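Local coordinates for BSU-2 beta-lactamase (Bacillus subtilis, PDB 6W5E), which is a class D beta-lactamase that probably hydrolyses the amide bond of beta-lactam antibiotics through a covalent acyl-enzyme, at residues Y129-K142 against D154-S166. Numbering follows the deposited sequence.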
loop_
_atom_site.group_PDB
_atom_site.type_symbol
_atom_site.label_atom_id
_atom_site.label_comp_id
_atom_site.label_asym_id
_atom_site.label_seq_id
_atom_site.Cartn_x
_atom_site.Cartn_y
_atom_site.Cartn_z
ATOM N N TYR A 129 7.894 -12.090 -0.920
ATOM C CA TYR A 129 7.110 -11.634 -2.061
ATOM C C TYR A 129 7.869 -11.782 -3.373
ATOM O O TYR A 129 7.238 -11.882 -4.431
ATOM C CB TYR A 129 6.592 -10.212 -1.814
ATOM C CG TYR A 129 5.341 -10.223 -0.952
ATOM C CD1 TYR A 129 5.402 -10.516 0.410
ATOM C CD2 TYR A 129 4.090 -10.014 -1.516
ATOM C CE1 TYR A 129 4.247 -10.546 1.188
ATOM C CE2 TYR A 129 2.942 -10.036 -0.748
ATOM C CZ TYR A 129 3.023 -10.320 0.594
ATOM O OH TYR A 129 1.863 -10.351 1.332
ATOM N N GLN A 130 9.203 -11.817 -3.328
ATOM C CA GLN A 130 9.967 -12.146 -4.528
ATOM C C GLN A 130 9.713 -13.590 -4.953
ATOM O O GLN A 130 9.521 -13.869 -6.142
ATOM C CB GLN A 130 11.455 -11.879 -4.290
ATOM C CG GLN A 130 11.775 -10.394 -4.219
ATOM C CD GLN A 130 13.222 -10.124 -3.860
ATOM O OE1 GLN A 130 13.759 -10.706 -2.917
ATOM N NE2 GLN A 130 13.856 -9.224 -4.601
ATOM N N ALA A 131 9.677 -14.523 -3.994
ATOM C CA ALA A 131 9.326 -15.903 -4.329
ATOM C C ALA A 131 7.912 -15.996 -4.895
ATOM O O ALA A 131 7.670 -16.715 -5.875
ATOM C CB ALA A 131 9.478 -16.786 -3.096
ATOM N N LEU A 132 6.968 -15.263 -4.299
ATOM C CA LEU A 132 5.604 -15.246 -4.817
ATOM C C LEU A 132 5.564 -14.717 -6.248
ATOM O O LEU A 132 4.923 -15.306 -7.121
ATOM C CB LEU A 132 4.722 -14.396 -3.909
ATOM C CG LEU A 132 3.303 -14.137 -4.411
ATOM C CD1 LEU A 132 2.585 -15.436 -4.751
ATOM C CD2 LEU A 132 2.520 -13.346 -3.366
ATOM N N ALA A 133 6.236 -13.592 -6.505
ATOM C CA ALA A 133 6.240 -13.026 -7.853
ATOM C C ALA A 133 6.794 -14.017 -8.871
ATOM O O ALA A 133 6.256 -14.144 -9.981
ATOM C CB ALA A 133 7.058 -11.737 -7.874
ATOM N N ARG A 134 7.856 -14.739 -8.508
ATOM C CA ARG A 134 8.409 -15.740 -9.413
ATOM C C ARG A 134 7.383 -16.818 -9.743
ATOM O O ARG A 134 7.302 -17.271 -10.891
ATOM C CB ARG A 134 9.686 -16.346 -8.820
ATOM C CG ARG A 134 10.871 -15.391 -8.749
ATOM C CD ARG A 134 12.176 -16.117 -8.459
ATOM N NE ARG A 134 12.236 -16.663 -7.100
ATOM C CZ ARG A 134 12.686 -15.997 -6.041
ATOM N NH1 ARG A 134 13.109 -14.744 -6.179
ATOM N NH2 ARG A 134 12.713 -16.582 -4.845
ATOM N N ASP A 135 6.574 -17.228 -8.756
ATOM C CA ASP A 135 5.546 -18.233 -9.013
ATOM C C ASP A 135 4.407 -17.666 -9.855
ATOM O O ASP A 135 3.791 -18.397 -10.644
ATOM C CB ASP A 135 4.995 -18.762 -7.691
ATOM C CG ASP A 135 5.908 -19.788 -7.026
ATOM O OD1 ASP A 135 6.775 -20.379 -7.701
ATOM O OD2 ASP A 135 5.728 -20.032 -5.818
ATOM N N ILE A 136 4.102 -16.372 -9.706
ATOM C CA ILE A 136 3.096 -15.757 -10.570
ATOM C C ILE A 136 3.586 -15.752 -12.013
ATOM O O ILE A 136 2.885 -16.192 -12.935
ATOM C CB ILE A 136 2.737 -14.344 -10.070
ATOM C CG1 ILE A 136 1.985 -14.427 -8.730
ATOM C CG2 ILE A 136 1.908 -13.609 -11.112
ATOM C CD1 ILE A 136 1.801 -13.079 -8.064
ATOM N N GLY A 137 4.814 -15.296 -12.221
ATOM C CA GLY A 137 5.431 -15.372 -13.538
ATOM C C GLY A 137 5.140 -14.151 -14.387
ATOM O O GLY A 137 4.117 -13.481 -14.245
ATOM N N GLU A 138 6.070 -13.874 -15.303
ATOM C CA GLU A 138 6.037 -12.657 -16.112
ATOM C C GLU A 138 4.716 -12.483 -16.851
ATOM O O GLU A 138 4.091 -11.420 -16.784
ATOM C CB GLU A 138 7.192 -12.704 -17.117
ATOM C CG GLU A 138 7.270 -11.529 -18.075
ATOM C CD GLU A 138 8.168 -10.439 -17.546
ATOM O OE1 GLU A 138 8.644 -10.580 -16.397
ATOM O OE2 GLU A 138 8.399 -9.452 -18.275
ATOM N N GLU A 139 4.284 -13.511 -17.584
ATOM C CA GLU A 139 3.112 -13.351 -18.437
ATOM C C GLU A 139 1.847 -13.114 -17.616
ATOM O O GLU A 139 1.002 -12.287 -17.985
ATOM C CB GLU A 139 2.952 -14.577 -19.337
ATOM C CG GLU A 139 4.185 -14.888 -20.185
ATOM C CD GLU A 139 5.044 -16.010 -19.605
ATOM O OE1 GLU A 139 5.514 -15.893 -18.440
ATOM O OE2 GLU A 139 5.257 -17.008 -20.341
ATOM N N ARG A 140 1.689 -13.838 -16.506
ATOM C CA ARG A 140 0.518 -13.631 -15.664
ATOM C C ARG A 140 0.558 -12.260 -15.009
ATOM O O ARG A 140 -0.461 -11.564 -14.947
ATOM C CB ARG A 140 0.434 -14.729 -14.606
ATOM C CG ARG A 140 0.133 -16.087 -15.189
ATOM C CD ARG A 140 -0.524 -16.992 -14.180
ATOM N NE ARG A 140 0.398 -17.419 -13.135
ATOM C CZ ARG A 140 0.130 -18.404 -12.284
ATOM N NH1 ARG A 140 -1.031 -19.040 -12.358
ATOM N NH2 ARG A 140 1.015 -18.744 -11.359
ATOM N N MET A 141 1.733 -11.848 -14.528
ATOM C CA MET A 141 1.853 -10.530 -13.918
ATOM C C MET A 141 1.469 -9.434 -14.905
ATOM O O MET A 141 0.748 -8.490 -14.552
ATOM C CB MET A 141 3.280 -10.325 -13.412
ATOM C CG MET A 141 3.439 -9.104 -12.519
ATOM S SD MET A 141 2.688 -9.323 -10.880
ATOM C CE MET A 141 3.866 -10.441 -10.120
ATOM N N LYS A 142 1.939 -9.539 -16.151
ATOM C CA LYS A 142 1.678 -8.495 -17.138
ATOM C C LYS A 142 0.186 -8.358 -17.423
ATOM O O LYS A 142 -0.354 -7.244 -17.450
ATOM C CB LYS A 142 2.465 -8.785 -18.416
ATOM C CG LYS A 142 2.384 -7.687 -19.458
ATOM C CD LYS A 142 3.031 -6.399 -18.961
ATOM C CE LYS A 142 3.286 -5.423 -20.098
ATOM N NZ LYS A 142 3.718 -4.092 -19.597
ATOM N N ASP A 154 5.198 -1.467 -16.195
ATOM C CA ASP A 154 6.474 -1.879 -16.772
ATOM C C ASP A 154 7.181 -2.831 -15.807
ATOM O O ASP A 154 7.685 -2.406 -14.763
ATOM C CB ASP A 154 7.329 -0.647 -17.062
ATOM C CG ASP A 154 8.569 -0.974 -17.867
ATOM O OD1 ASP A 154 8.989 -2.153 -17.871
ATOM O OD2 ASP A 154 9.137 -0.041 -18.472
ATOM N N ILE A 155 7.246 -4.113 -16.173
ATOM C CA ILE A 155 7.892 -5.129 -15.349
ATOM C C ILE A 155 9.234 -5.576 -15.932
ATOM O O ILE A 155 9.773 -6.605 -15.530
ATOM C CB ILE A 155 6.961 -6.313 -15.026
ATOM C CG1 ILE A 155 6.575 -7.102 -16.282
ATOM C CG2 ILE A 155 5.697 -5.819 -14.335
ATOM C CD1 ILE A 155 5.849 -8.437 -15.992
ATOM N N SER A 156 9.795 -4.794 -16.858
ATOM C CA SER A 156 11.055 -5.161 -17.494
ATOM C C SER A 156 12.226 -5.209 -16.523
ATOM O O SER A 156 13.262 -5.792 -16.857
ATOM C CB SER A 156 11.339 -4.227 -18.672
ATOM O OG SER A 156 11.667 -2.922 -18.213
ATOM N N GLY A 157 12.092 -4.619 -15.336
ATOM C CA GLY A 157 13.133 -4.731 -14.330
ATOM C C GLY A 157 13.345 -6.134 -13.793
ATOM O O GLY A 157 14.296 -6.347 -13.032
ATOM N N GLY A 158 12.500 -7.080 -14.164
ATOM C CA GLY A 158 12.669 -8.459 -13.752
ATOM C C GLY A 158 11.553 -8.887 -12.817
ATOM O O GLY A 158 11.064 -8.107 -11.991
ATOM N N ILE A 159 11.161 -10.160 -12.927
ATOM C CA ILE A 159 9.955 -10.654 -12.269
ATOM C C ILE A 159 9.994 -10.463 -10.755
ATOM O O ILE A 159 8.943 -10.293 -10.124
ATOM C CB ILE A 159 9.678 -12.119 -12.671
ATOM C CG1 ILE A 159 8.334 -12.594 -12.118
ATOM C CG2 ILE A 159 10.809 -13.033 -12.198
ATOM C CD1 ILE A 159 7.143 -11.770 -12.556
ATOM N N ASP A 160 11.182 -10.495 -10.142
ATOM C CA ASP A 160 11.297 -10.312 -8.695
ATOM C C ASP A 160 12.009 -9.020 -8.304
ATOM O O ASP A 160 12.434 -8.872 -7.153
ATOM C CB ASP A 160 11.913 -11.533 -8.006
ATOM C CG ASP A 160 13.248 -11.929 -8.583
ATOM O OD1 ASP A 160 13.884 -11.116 -9.283
ATOM O OD2 ASP A 160 13.654 -13.083 -8.336
ATOM N N GLN A 161 12.133 -8.074 -9.229
ATOM C CA GLN A 161 12.766 -6.792 -8.939
ATOM C C GLN A 161 11.929 -5.586 -9.348
ATOM O O GLN A 161 12.184 -4.486 -8.849
ATOM C CB GLN A 161 14.137 -6.714 -9.641
ATOM C CG GLN A 161 14.998 -5.489 -9.310
ATOM C CD GLN A 161 15.397 -5.427 -7.847
ATOM O OE1 GLN A 161 15.765 -6.439 -7.254
ATOM N NE2 GLN A 161 15.327 -4.234 -7.256
ATOM N N PHE A 162 10.917 -5.756 -10.201
ATOM C CA PHE A 162 10.372 -4.614 -10.941
ATOM C C PHE A 162 9.727 -3.552 -10.067
ATOM O O PHE A 162 9.620 -2.406 -10.511
ATOM C CB PHE A 162 9.393 -5.063 -12.029
ATOM C CG PHE A 162 8.154 -5.760 -11.508
ATOM C CD1 PHE A 162 7.073 -5.035 -11.033
ATOM C CD2 PHE A 162 8.062 -7.145 -11.522
ATOM C CE1 PHE A 162 5.941 -5.675 -10.565
ATOM C CE2 PHE A 162 6.925 -7.792 -11.063
ATOM C CZ PHE A 162 5.863 -7.052 -10.582
ATOM N N TRP A 163 9.278 -3.893 -8.861
ATOM C CA TRP A 163 8.611 -2.917 -7.999
ATOM C C TRP A 163 9.564 -2.229 -7.031
ATOM O O TRP A 163 9.119 -1.378 -6.244
ATOM C CB TRP A 163 7.458 -3.565 -7.219
ATOM C CG TRP A 163 7.871 -4.610 -6.217
ATOM C CD1 TRP A 163 8.090 -4.427 -4.879
ATOM C CD2 TRP A 163 8.057 -6.005 -6.464
ATOM N NE1 TRP A 163 8.424 -5.615 -4.285
ATOM C CE2 TRP A 163 8.406 -6.606 -5.234
ATOM C CE3 TRP A 163 7.965 -6.805 -7.604
ATOM C CZ2 TRP A 163 8.668 -7.972 -5.117
ATOM C CZ3 TRP A 163 8.226 -8.162 -7.485
ATOM C CH2 TRP A 163 8.572 -8.730 -6.252
ATOM N N LEU A 164 10.848 -2.575 -7.078
ATOM C CA LEU A 164 11.847 -2.118 -6.115
ATOM C C LEU A 164 12.841 -1.213 -6.831
ATOM O O LEU A 164 13.825 -1.694 -7.405
ATOM C CB LEU A 164 12.561 -3.314 -5.496
ATOM C CG LEU A 164 11.648 -4.285 -4.748
ATOM C CD1 LEU A 164 12.352 -5.617 -4.568
ATOM C CD2 LEU A 164 11.253 -3.694 -3.413
ATOM N N GLN A 165 12.596 0.096 -6.757
ATOM C CA GLN A 165 13.446 1.130 -7.358
ATOM C C GLN A 165 13.900 0.734 -8.761
ATOM O O GLN A 165 15.077 0.807 -9.123
ATOM C CB GLN A 165 14.598 1.555 -6.439
ATOM C CG GLN A 165 15.678 0.522 -6.150
ATOM C CD GLN A 165 15.333 -0.418 -5.007
ATOM O OE1 GLN A 165 14.384 -0.190 -4.243
ATOM N NE2 GLN A 165 16.111 -1.486 -4.879
ATOM N N SER A 166 12.924 0.322 -9.565
ATOM C CA SER A 166 13.201 -0.311 -10.846
ATOM C C SER A 166 12.255 0.232 -11.912
ATOM O O SER A 166 12.010 1.439 -11.977
ATOM C CB SER A 166 13.086 -1.836 -10.697
ATOM O OG SER A 166 13.412 -2.555 -11.880
HETATM O O HOH W 1 6.865 -4.921 -18.980
#
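W163, whose NE1 hydrogen-bonds the carboxylated lysine at position 79, lays the far end of its indole against helix 126-136, CH2 lying 3.7 Å from A133 CB. This tryptophan–carboxylysine pair is a hallmark of the class D beta-lactamase active site. The loop 154-166 that carries it follows helix 138-147 and packs across the junction where helix 126-136 gives way to that helix. G137 makes the break, its positive phi ending the first helix and its place that of N-cap to the second. I159 plugs the junction: CG1 stands anti to the backbone N (chi1 -173°), and the bend at chi2 (58°) lays I159 CD1 3.6 Å from G137 C. I155, which begins a type I turn ending at G158, packs on helix 138-147, its CD1 3.4 Å from E138 CD, the two side chains passing each other in opposite directions. M141 CG packs 3.7 Å from F162 CZ, and M141 SD lies obliquely beside the ring, 5.2 Å from its centroid, a Met-aromatic contact, while W163 CE3 and I155 CG2 cover opposite faces of the phenyl ring, which also meets F78 edge-to-face. Toward the surface, D160 is held twice. Its carbonyl O receives Q130 NE2 at 2.9 Å, nearly in line with the C=O, from a glutamine chain extended beyond CG. Its carboxylate makes a salt bridge with R134, whose chain bends at chi3 and whose guanidinium plane stands 81° from that of the carboxylate. R134 NH1 meets D160 OD2 on the anti side, at 2.8 Å.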